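Local coordinates for dTDP-4-amino-4,6-dideoxyglucose formyltransferase (Shewanella sp. FDAARGOS_354, PDB 6V2T), which probably transfers a formyl group from a folate cofactor to the amino group of dTDP-4-amino-4,6-dideoxyglucose, a nucleotide-linked sugar of the kind used to build O-antigens, at residues Val79-Glu82 against Lys83-Ala86; Leu147-Glu151 against Ile152-Ala156; Val178-Thr181 against Glu182-Leu186; Leu190-Val194 against Phe195-Gln199. All coordinates share one frame; numbering follows the deposited sequence.

Interaction 1: residues Val79-Glu82 against Lys83-Ala86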
loop_
_atom_site.group_PDB
_atom_site.type_symbol
_atom_site.label_atom_id
_atom_site.label_comp_id
_atom_site.label_asym_id
_atom_site.label_seq_id
_atom_site.Cartn_x
_atom_site.Cartn_y
_atom_site.Cartn_z
ATOM N N VAL B 79 -36.038 -5.148 -9.071
ATOM C CA VAL B 79 -36.377 -6.584 -9.218
ATOM C C VAL B 79 -37.212 -7.068 -8.018
ATOM O O VAL B 79 -37.739 -8.203 -8.084
ATOM C CB VAL B 79 -35.041 -7.327 -9.398
ATOM C CG1 VAL B 79 -35.096 -8.749 -8.924
ATOM C CG2 VAL B 79 -34.567 -7.217 -10.842
ATOM N N LYS B 80 -37.366 -6.252 -6.972
ATOM C CA LYS B 80 -38.278 -6.549 -5.834
ATOM C C LYS B 80 -39.608 -5.799 -6.001
ATOM O O LYS B 80 -40.464 -5.967 -5.135
ATOM C CB LYS B 80 -37.603 -6.190 -4.510
ATOM C CG LYS B 80 -36.238 -6.831 -4.307
ATOM C CD LYS B 80 -35.865 -7.016 -2.854
ATOM C CE LYS B 80 -34.462 -7.557 -2.682
ATOM N NZ LYS B 80 -33.856 -7.100 -1.408
ATOM N N SER B 81 -39.784 -5.009 -7.065
ATOM C CA SER B 81 -41.077 -4.352 -7.416
ATOM C C SER B 81 -41.983 -5.332 -8.182
ATOM O O SER B 81 -41.613 -5.711 -9.308
ATOM C CB SER B 81 -40.864 -3.096 -8.221
ATOM O OG SER B 81 -42.043 -2.776 -8.954
ATOM N N GLU B 82 -43.133 -5.704 -7.609
ATOM C CA GLU B 82 -44.213 -6.487 -8.279
ATOM C C GLU B 82 -44.388 -6.015 -9.729
ATOM O O GLU B 82 -44.463 -6.871 -10.639
ATOM C CB GLU B 82 -45.543 -6.297 -7.546
ATOM C CG GLU B 82 -46.467 -7.494 -7.650
ATOM C CD GLU B 82 -46.233 -8.559 -6.591
ATOM O OE1 GLU B 82 -45.784 -8.196 -5.480
ATOM O OE2 GLU B 82 -46.499 -9.753 -6.876
ATOM N N LYS B 83 -44.485 -4.697 -9.911
ATOM C CA LYS B 83 -44.683 -4.016 -11.218
ATOM C C LYS B 83 -43.501 -4.282 -12.151
ATOM O O LYS B 83 -43.762 -4.600 -13.329
ATOM C CB LYS B 83 -44.855 -2.503 -11.038
ATOM C CG LYS B 83 -46.302 -2.023 -10.983
ATOM C CD LYS B 83 -46.506 -0.786 -10.125
ATOM C CE LYS B 83 -46.744 -1.113 -8.664
ATOM N NZ LYS B 83 -46.255 -0.038 -7.765
ATOM N N ASP B 84 -42.257 -4.097 -11.684
ATOM C CA ASP B 84 -41.063 -4.268 -12.556
ATOM C C ASP B 84 -40.951 -5.752 -12.936
ATOM O O ASP B 84 -40.715 -6.024 -14.114
ATOM C CB ASP B 84 -39.784 -3.690 -11.937
ATOM C CG ASP B 84 -39.672 -2.168 -12.020
ATOM O OD1 ASP B 84 -40.631 -1.522 -12.487
ATOM O OD2 ASP B 84 -38.617 -1.638 -11.627
ATOM N N VAL B 85 -41.162 -6.670 -11.990
ATOM C CA VAL B 85 -41.144 -8.140 -12.253
ATOM C C VAL B 85 -42.143 -8.458 -13.379
ATOM O O VAL B 85 -41.749 -9.147 -14.354
ATOM C CB VAL B 85 -41.409 -8.935 -10.963
ATOM C CG1 VAL B 85 -41.842 -10.368 -11.226
ATOM C CG2 VAL B 85 -40.190 -8.914 -10.056
ATOM N N ALA B 86 -43.375 -7.936 -13.297
ATOM C CA ALA B 86 -44.429 -8.167 -14.312
ATOM C C ALA B 86 -43.927 -7.668 -15.667
ATOM O O ALA B 86 -44.034 -8.425 -16.651
ATOM C CB ALA B 86 -45.723 -7.499 -13.907
#

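Interaction 2: residues Leu147-Glu151 against Ile152-Ala156. With FOL (folic acid), chain H.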
loop_
_atom_site.group_PDB
_atom_site.type_symbol
_atom_site.label_atom_id
_atom_site.label_comp_id
_atom_site.label_asym_id
_atom_site.label_seq_id
_atom_site.Cartn_x
_atom_site.Cartn_y
_atom_site.Cartn_z
ATOM N N LEU B 147 -27.209 -20.522 -14.595
ATOM C CA LEU B 147 -28.663 -20.277 -14.485
ATOM C C LEU B 147 -28.934 -19.823 -13.045
ATOM O O LEU B 147 -28.284 -20.338 -12.135
ATOM C CB LEU B 147 -29.420 -21.569 -14.826
ATOM C CG LEU B 147 -29.451 -21.942 -16.311
ATOM C CD1 LEU B 147 -30.033 -23.337 -16.515
ATOM C CD2 LEU B 147 -30.244 -20.925 -17.103
ATOM N N MET B 148 -29.843 -18.866 -12.861
ATOM C CA MET B 148 -30.239 -18.342 -11.544
ATOM C C MET B 148 -31.465 -19.121 -11.058
ATOM O O MET B 148 -32.446 -19.213 -11.810
ATOM C CB MET B 148 -30.536 -16.847 -11.619
ATOM C CG MET B 148 -29.366 -16.096 -12.195
ATOM S SD MET B 148 -29.695 -14.406 -12.672
ATOM C CE MET B 148 -30.002 -13.644 -11.082
ATOM N N ASN B 149 -31.333 -19.775 -9.896
ATOM C CA ASN B 149 -32.475 -20.350 -9.139
ATOM C C ASN B 149 -32.786 -19.367 -8.001
ATOM O O ASN B 149 -32.284 -18.246 -8.002
ATOM C CB ASN B 149 -32.198 -21.806 -8.714
ATOM C CG ASN B 149 -31.032 -21.958 -7.763
ATOM O OD1 ASN B 149 -30.661 -21.021 -7.072
ATOM N ND2 ASN B 149 -30.435 -23.141 -7.715
ATOM N N GLU B 150 -33.571 -19.804 -7.040
ATOM C CA GLU B 150 -34.032 -18.983 -5.904
ATOM C C GLU B 150 -32.889 -18.735 -4.923
ATOM O O GLU B 150 -32.983 -17.742 -4.232
ATOM C CB GLU B 150 -35.153 -19.729 -5.182
ATOM C CG GLU B 150 -36.373 -19.942 -6.039
ATOM C CD GLU B 150 -37.491 -20.624 -5.272
ATOM O OE1 GLU B 150 -37.542 -20.445 -4.043
ATOM O OE2 GLU B 150 -38.273 -21.340 -5.896
ATOM N N GLU B 151 -31.865 -19.604 -4.882
ATOM C CA GLU B 151 -30.691 -19.474 -3.989
ATOM C C GLU B 151 -29.628 -18.616 -4.703
ATOM O O GLU B 151 -29.755 -18.325 -5.916
ATOM C CB GLU B 151 -30.204 -20.866 -3.559
ATOM C CG GLU B 151 -31.087 -21.521 -2.484
ATOM C CD GLU B 151 -30.736 -22.942 -2.071
ATOM O OE1 GLU B 151 -29.595 -23.171 -1.633
ATOM O OE2 GLU B 151 -31.618 -23.833 -2.184
ATOM N N ILE B 152 -28.601 -18.216 -3.983
ATOM C CA ILE B 152 -27.600 -17.244 -4.507
ATOM C C ILE B 152 -26.406 -18.024 -5.061
ATOM O O ILE B 152 -25.796 -18.823 -4.310
ATOM C CB ILE B 152 -27.227 -16.216 -3.432
ATOM C CG1 ILE B 152 -28.473 -15.483 -2.939
ATOM C CG2 ILE B 152 -26.172 -15.245 -3.951
ATOM C CD1 ILE B 152 -28.240 -14.571 -1.750
ATOM N N ASP B 153 -26.035 -17.717 -6.310
ATOM C CA ASP B 153 -24.806 -18.234 -6.960
ATOM C C ASP B 153 -24.854 -19.770 -6.878
ATOM O O ASP B 153 -23.819 -20.375 -6.579
ATOM C CB ASP B 153 -23.559 -17.587 -6.336
ATOM C CG ASP B 153 -23.560 -16.067 -6.357
ATOM O OD1 ASP B 153 -24.263 -15.480 -7.223
ATOM O OD2 ASP B 153 -22.879 -15.477 -5.493
ATOM N N ASP B 154 -26.035 -20.346 -7.147
ATOM C CA ASP B 154 -26.379 -21.760 -6.833
ATOM C C ASP B 154 -26.869 -22.544 -8.058
ATOM O O ASP B 154 -26.658 -23.747 -8.038
ATOM C CB ASP B 154 -27.439 -21.842 -5.746
ATOM C CG ASP B 154 -27.638 -23.270 -5.245
ATOM O OD1 ASP B 154 -28.666 -23.835 -5.581
ATOM O OD2 ASP B 154 -26.693 -23.818 -4.616
ATOM N N GLY B 155 -27.432 -21.904 -9.100
ATOM C CA GLY B 155 -28.033 -22.592 -10.258
ATOM C C GLY B 155 -27.010 -23.267 -11.172
ATOM O O GLY B 155 -25.802 -23.073 -10.953
ATOM N N ALA B 156 -27.474 -24.016 -12.177
ATOM C CA ALA B 156 -26.645 -24.904 -13.030
ATOM C C ALA B 156 -25.561 -24.071 -13.726
ATOM O O ALA B 156 -25.883 -23.016 -14.280
ATOM C CB ALA B 156 -27.477 -25.645 -14.036
HETATM N N1 FOL H . -30.526 -13.645 -7.585
HETATM C C2 FOL H . -30.846 -14.939 -7.426
HETATM N NA2 FOL H . -32.085 -15.272 -7.080
HETATM N N3 FOL H . -29.930 -15.928 -7.657
HETATM C C4 FOL H . -28.668 -15.612 -7.985
HETATM O O4 FOL H . -27.897 -16.590 -8.175
HETATM C C4A FOL H . -28.317 -14.276 -8.154
HETATM N N5 FOL H . -27.077 -13.884 -8.452
HETATM C C6 FOL H . -26.600 -12.511 -8.259
HETATM C C7 FOL H . -27.764 -11.565 -8.609
HETATM N N8 FOL H . -29.026 -11.992 -8.067
HETATM C C8A FOL H . -29.296 -13.300 -7.938
HETATM C C9 FOL H . -25.830 -12.314 -6.900
HETATM N N10 FOL H . -26.010 -10.979 -6.324
HETATM C C11 FOL H . -26.594 -9.983 -2.277
HETATM C C12 FOL H . -26.612 -9.016 -3.284
HETATM C C13 FOL H . -26.400 -9.369 -4.621
HETATM C C14 FOL H . -26.192 -10.681 -4.995
HETATM C C15 FOL H . -26.203 -11.645 -3.993
HETATM C C16 FOL H . -26.400 -11.305 -2.653
HETATM C C FOL H . -26.850 -9.607 -0.836
HETATM O O FOL H . -27.427 -8.557 -0.654
HETATM N N FOL H . -26.557 -10.395 0.201
HETATM O O HOH W 1 -28.745 -19.249 -8.405
#

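Interaction 3: residues Val178-Thr181 against Glu182-Leu186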
loop_
_atom_site.group_PDB
_atom_site.type_symbol
_atom_site.label_atom_id
_atom_site.label_comp_id
_atom_site.label_asym_id
_atom_site.label_seq_id
_atom_site.Cartn_x
_atom_site.Cartn_y
_atom_site.Cartn_z
ATOM N N VAL B 178 -9.738 -12.012 -12.604
ATOM C CA VAL B 178 -11.117 -12.552 -12.739
ATOM C C VAL B 178 -11.863 -11.737 -13.791
ATOM O O VAL B 178 -12.458 -12.373 -14.702
ATOM C CB VAL B 178 -11.855 -12.587 -11.389
ATOM C CG1 VAL B 178 -13.332 -12.882 -11.556
ATOM C CG2 VAL B 178 -11.207 -13.595 -10.465
ATOM N N GLN B 179 -11.765 -10.408 -13.734
ATOM C CA GLN B 179 -12.471 -9.517 -14.696
ATOM C C GLN B 179 -12.019 -9.867 -16.116
ATOM O O GLN B 179 -12.897 -9.912 -17.009
ATOM C CB GLN B 179 -12.242 -8.023 -14.440
ATOM C CG GLN B 179 -12.905 -7.461 -13.186
ATOM C CD GLN B 179 -12.629 -5.974 -13.036
ATOM O OE1 GLN B 179 -11.493 -5.522 -12.796
ATOM N NE2 GLN B 179 -13.681 -5.188 -13.141
ATOM N N GLN B 180 -10.729 -10.155 -16.319
ATOM C CA GLN B 180 -10.204 -10.502 -17.676
ATOM C C GLN B 180 -10.843 -11.814 -18.158
ATOM O O GLN B 180 -11.238 -11.898 -19.334
ATOM C CB GLN B 180 -8.682 -10.641 -17.687
ATOM C CG GLN B 180 -8.124 -10.774 -19.100
ATOM C CD GLN B 180 -8.601 -9.680 -20.031
ATOM O OE1 GLN B 180 -8.379 -8.488 -19.787
ATOM N NE2 GLN B 180 -9.297 -10.075 -21.090
ATOM N N THR B 181 -10.909 -12.804 -17.274
ATOM C CA THR B 181 -11.518 -14.127 -17.528
ATOM C C THR B 181 -13.016 -13.981 -17.806
ATOM O O THR B 181 -13.501 -14.755 -18.660
ATOM C CB THR B 181 -11.182 -15.091 -16.387
ATOM O OG1 THR B 181 -9.883 -15.553 -16.738
ATOM C CG2 THR B 181 -12.136 -16.253 -16.266
ATOM N N GLU B 182 -13.731 -13.112 -17.072
ATOM C CA GLU B 182 -15.151 -12.812 -17.317
ATOM C C GLU B 182 -15.283 -12.263 -18.737
ATOM O O GLU B 182 -16.225 -12.647 -19.435
ATOM C CB GLU B 182 -15.772 -11.769 -16.385
ATOM C CG GLU B 182 -15.880 -12.157 -14.925
ATOM C CD GLU B 182 -16.659 -11.120 -14.123
ATOM O OE1 GLU B 182 -16.309 -9.901 -14.218
ATOM O OE2 GLU B 182 -17.658 -11.511 -13.458
ATOM N N MET B 183 -14.368 -11.378 -19.142
ATOM C CA MET B 183 -14.424 -10.785 -20.504
ATOM C C MET B 183 -14.125 -11.851 -21.553
ATOM O O MET B 183 -14.858 -11.877 -22.542
ATOM C CB MET B 183 -13.464 -9.606 -20.600
ATOM C CG MET B 183 -13.990 -8.437 -19.808
ATOM S SD MET B 183 -13.010 -6.917 -20.017
ATOM C CE MET B 183 -11.374 -7.469 -19.550
ATOM N N ASP B 184 -13.138 -12.718 -21.316
ATOM C CA ASP B 184 -12.803 -13.855 -22.199
ATOM C C ASP B 184 -14.033 -14.758 -22.363
ATOM O O ASP B 184 -14.353 -15.091 -23.502
ATOM C CB ASP B 184 -11.623 -14.680 -21.673
ATOM C CG ASP B 184 -10.250 -14.018 -21.707
ATOM O OD1 ASP B 184 -10.135 -12.916 -22.276
ATOM O OD2 ASP B 184 -9.323 -14.604 -21.097
ATOM N N LEU B 185 -14.701 -15.161 -21.261
ATOM C CA LEU B 185 -15.912 -16.023 -21.332
ATOM C C LEU B 185 -17.014 -15.358 -22.151
ATOM O O LEU B 185 -17.660 -16.051 -22.985
ATOM C CB LEU B 185 -16.420 -16.339 -19.917
ATOM C CG LEU B 185 -15.604 -17.354 -19.141
ATOM C CD1 LEU B 185 -16.074 -17.403 -17.691
ATOM C CD2 LEU B 185 -15.700 -18.753 -19.758
ATOM N N LEU B 186 -17.268 -14.074 -21.938
ATOM C CA LEU B 186 -18.324 -13.373 -22.688
ATOM C C LEU B 186 -17.967 -13.309 -24.185
ATOM O O LEU B 186 -18.853 -13.519 -25.016
ATOM C CB LEU B 186 -18.547 -12.005 -22.053
ATOM C CG LEU B 186 -19.316 -12.079 -20.736
ATOM C CD1 LEU B 186 -19.304 -10.759 -19.992
ATOM C CD2 LEU B 186 -20.745 -12.525 -21.003
#

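Interaction 4: residues Leu190-Val194 against Phe195-Gln199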
loop_
_atom_site.group_PDB
_atom_site.type_symbol
_atom_site.label_atom_id
_atom_site.label_comp_id
_atom_site.label_asym_id
_atom_site.label_seq_id
_atom_site.Cartn_x
_atom_site.Cartn_y
_atom_site.Cartn_z
ATOM N N LEU B 190 -21.158 -15.112 -25.192
ATOM C CA LEU B 190 -22.355 -14.256 -25.038
ATOM C C LEU B 190 -23.448 -14.764 -26.000
ATOM O O LEU B 190 -24.554 -14.962 -25.548
ATOM C CB LEU B 190 -22.024 -12.784 -25.277
ATOM C CG LEU B 190 -23.236 -11.853 -25.229
ATOM C CD1 LEU B 190 -23.875 -11.866 -23.851
ATOM C CD2 LEU B 190 -22.872 -10.437 -25.633
ATOM N N ALA B 191 -23.144 -14.978 -27.292
ATOM C CA ALA B 191 -24.117 -15.479 -28.291
ATOM C C ALA B 191 -24.679 -16.822 -27.807
ATOM O O ALA B 191 -25.908 -16.999 -27.864
ATOM C CB ALA B 191 -23.469 -15.632 -29.659
ATOM N N ASP B 192 -23.791 -17.707 -27.365
ATOM C CA ASP B 192 -24.111 -19.066 -26.866
ATOM C C ASP B 192 -25.148 -18.961 -25.743
ATOM O O ASP B 192 -26.102 -19.743 -25.777
ATOM C CB ASP B 192 -22.873 -19.794 -26.358
ATOM C CG ASP B 192 -21.929 -20.284 -27.435
ATOM O OD1 ASP B 192 -22.374 -20.431 -28.580
ATOM O OD2 ASP B 192 -20.757 -20.540 -27.094
ATOM N N LEU B 193 -24.962 -18.028 -24.810
ATOM C CA LEU B 193 -25.873 -17.800 -23.652
ATOM C C LEU B 193 -27.239 -17.386 -24.164
ATOM O O LEU B 193 -28.288 -17.944 -23.735
ATOM C CB LEU B 193 -25.344 -16.659 -22.771
ATOM C CG LEU B 193 -24.115 -16.986 -21.946
ATOM C CD1 LEU B 193 -23.725 -15.782 -21.082
ATOM C CD2 LEU B 193 -24.370 -18.239 -21.111
ATOM N N VAL B 194 -27.234 -16.385 -25.031
ATOM C CA VAL B 194 -28.480 -15.846 -25.614
ATOM C C VAL B 194 -29.256 -16.968 -26.319
ATOM O O VAL B 194 -30.471 -16.988 -26.117
ATOM C CB VAL B 194 -28.195 -14.668 -26.564
ATOM C CG1 VAL B 194 -29.465 -14.231 -27.257
ATOM C CG2 VAL B 194 -27.529 -13.504 -25.845
ATOM N N PHE B 195 -28.595 -17.851 -27.092
ATOM C CA PHE B 195 -29.259 -18.828 -28.013
ATOM C C PHE B 195 -29.298 -20.235 -27.392
ATOM O O PHE B 195 -29.622 -21.193 -28.110
ATOM C CB PHE B 195 -28.561 -18.841 -29.384
ATOM C CG PHE B 195 -28.633 -17.514 -30.093
ATOM C CD1 PHE B 195 -29.826 -16.820 -30.170
ATOM C CD2 PHE B 195 -27.491 -16.935 -30.635
ATOM C CE1 PHE B 195 -29.898 -15.584 -30.798
ATOM C CE2 PHE B 195 -27.555 -15.686 -31.231
ATOM C CZ PHE B 195 -28.754 -15.020 -31.330
ATOM N N ALA B 196 -28.979 -20.338 -26.094
ATOM C CA ALA B 196 -28.999 -21.572 -25.277
ATOM C C ALA B 196 -28.151 -22.664 -25.922
ATOM O O ALA B 196 -28.498 -23.865 -25.824
ATOM C CB ALA B 196 -30.406 -22.033 -25.047
ATOM N N ASN B 197 -27.034 -22.268 -26.516
ATOM C CA ASN B 197 -26.029 -23.223 -27.015
ATOM C C ASN B 197 -25.108 -23.567 -25.847
ATOM O O ASN B 197 -23.971 -23.059 -25.813
ATOM C CB ASN B 197 -25.292 -22.650 -28.218
ATOM C CG ASN B 197 -24.386 -23.676 -28.836
ATOM O OD1 ASN B 197 -24.561 -24.871 -28.609
ATOM N ND2 ASN B 197 -23.382 -23.198 -29.559
ATOM N N TYR B 198 -25.599 -24.379 -24.905
ATOM C CA TYR B 198 -24.876 -24.743 -23.667
ATOM C C TYR B 198 -25.496 -26.001 -23.063
ATOM O O TYR B 198 -26.591 -26.406 -23.498
ATOM C CB TYR B 198 -24.863 -23.569 -22.676
ATOM C CG TYR B 198 -26.195 -22.987 -22.281
ATOM C CD1 TYR B 198 -27.124 -23.728 -21.556
ATOM C CD2 TYR B 198 -26.506 -21.657 -22.540
ATOM C CE1 TYR B 198 -28.336 -23.183 -21.174
ATOM C CE2 TYR B 198 -27.715 -21.100 -22.157
ATOM C CZ TYR B 198 -28.642 -21.868 -21.472
ATOM O OH TYR B 198 -29.830 -21.307 -21.077
ATOM N N GLN B 199 -24.756 -26.604 -22.134
ATOM C CA GLN B 199 -25.195 -27.738 -21.301
ATOM C C GLN B 199 -25.235 -27.253 -19.846
ATOM O O GLN B 199 -24.450 -26.353 -19.498
ATOM C CB GLN B 199 -24.303 -28.954 -21.539
ATOM C CG GLN B 199 -24.471 -29.582 -22.914
ATOM C CD GLN B 199 -23.474 -30.690 -23.125
ATOM O OE1 GLN B 199 -22.302 -30.526 -22.824
ATOM N NE2 GLN B 199 -23.927 -31.831 -23.628
#

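Interaction 1: residues Val79-Glu82 against Lys83-Ala86
The backbone passes from loop into helix at S81, whose CA lies 5.1 Å from that of D84, and the first turn is closed by bonds from V85 N to S81 O (2.9 Å) and from A86 N to E82 O (3.1 Å). One side chain adds to this. The hydroxyl of S81 takes the amide hydrogen of D84, with OG 3.0 Å from D84 N and an angle of 163° at the hydrogen. It gets there because OG is turned anti to the serine's own backbone N (chi1 158°), which swings it forward over the start of the helix. The carbonyl and hydroxyl of S81 thus receive two successive amides of the first turn, those of V85 and D84. D84 does not return the favour to S81: its CG stands beside its own backbone N, and OD2 reaches back to accept from N78 N. On the inner side, V85 CG2 presses on V79 O at 3.2 Å, and that carbonyl, buried here, has no polar partner in the model. V79 and V85 both rest on P105, while the chains of E82 and K83 lead off from the exposed side. This is a serine N-cap, with D84 as the third helical residue, opening helix 82-91 at the end of the loop that leaves strand 75-77 of the formyltransferase domain's central sheet.

Interaction 2: residues Leu147-Glu151 against Ile152-Ala156
N149, E151 and D153 offer their backbones to the bicyclic head of the bound folic acid. The carbonyl O of N149 accepts from NA2 at 3.1 Å, D153 N donates to O4 at 2.9 Å, and E151 O lies 3.0 Å from N3. M148 bends at its last torsion (chi3 67°) and lays its methyl CE over a face of the rings, 3.2 Å from C8A, while CG2 of I152 meets C15 of the benzene ring. Inside the loop, water 1 accepts from N149 N and D154 N; E151 O and FOL O4 lie within hydrogen-bonding distance of it and probably compete, with others nearby, for its two protons, so the water stands between the ligand and both arms. A second shell holds those arms in shape. OD1 of N149 receives E151 N from above its carbonyl plane, an Asx turn, and the amide's other end, ND2, gives a bond of 2.9 Å to D154 OD1, met on the anti side of the carboxylate. The carboxylates of E151 and D154 stack almost parallel, OE1 to OD1 4.1 Å, and K206 forms salt bridges with both, which probably relieves the like charge. Outermost, L147 N bonds to A156 O where strand 141-147 ends and strand 157-163 is about to begin. The loop leans on strand 113-118 and helix 106-109 through M148, while R126 and G127 hold the backbone of I152 and the carboxylate of D153.

Interaction 3: residues Val178-Thr181 against Glu182-Leu186
Q180 and D184 form a side-chain bridge one turn apart on helix 171-194, the long helix packed against the central sheet of the formyltransferase domain. Beneath the bridge run ordinary alpha-helical bonds, among them D184 N to Q180 O at 2.9 Å. The inner face of the helix carries T181 and L185, which bear on C143 of strand 141-147, T181 also meeting K161 and V163 of strand 157-163. E182, buried, keeps its chain extended beyond CG, which lies 3.4 Å from V178 O; OE2 then bonds to NE2 of H99, a residue of the dTDP-sugar pocket, and so may help to position that imidazole. M183 turns to another flank and touches F38 of helix 33-45. Its methyl CE folds back by a bend at chi3 to sit 3.2 Å from Q180 OE1, the two chains crossing at about a right angle. Q180 is bent at chi2 (52°), and this carries its amide along the helix instead of straight out. Amide and carboxylate planes are 48° apart. NE2 donates within its own amide plane, yet arrives above the carboxylate plane of D184, 3.2 Å from OD1.

Interaction 4: residues Leu190-Val194 against Phe195-Gln199
D192 and N197 lie side by side across a Schellman motif that ends helix 171-194. N197 N reaches back to D192 O at 2.8 Å, and within that loop A196 N makes a weak bond to L193 O; A196, with positive phi and psi, supplies the left-handed residue the motif needs. Both polar chains point the same way, but their flat groups stand nearly perpendicular (89°). N197 ND2 therefore comes down on D192 OD1 from above the carboxylate plane, at 3.1 Å, in a rather bent bond. The other oxygen, OD2, is held by H189 ND1, so the carboxylate is gripped at both ends. F195 runs alongside V194: methyl CG1 lies over one ring face, offset toward the rim, a CH-pi contact 4.1 Å from the centroid. CD2 of the same ring meets A191 O at 3.2 Å, the carbonyl that also accepts F195 N. Y198 turns back toward the helix, its CG wedged between its own backbone N and carbonyl carbon (chi1 56°). That rotation places one ring face by the backbone of A196 and brings the ring edge to L193. R113 finishes the end of the helix, donating to the carbonyls of L193 and V194 and to the Y198 hydroxyl. L193 O, shared by R113 and A196 N, lies close to the plane of the tyrosine ring, 3.6 Å from CE2.

In the fold
From the N terminus the four contacts follow one another in series, each local, none enclosing or crossing another. Interaction 1 starts helix 82-91 on the folate side of the domain, its nearest atoms about 7 Å from interaction 2. Interaction 2 closes the loop between strands 141-147 and 157-163, on which the folate's head rests. Interactions 3 and 4 share helix 171-194: the first packs mid-helix on those same two strands, the second closes off its C-terminal end and starts the chain toward strand 209-210. Interactions 2 and 4 touch directly, L147 CD2 lying 4.0 Å from Y198 OH, so the folate loop's base meets the helix's exit.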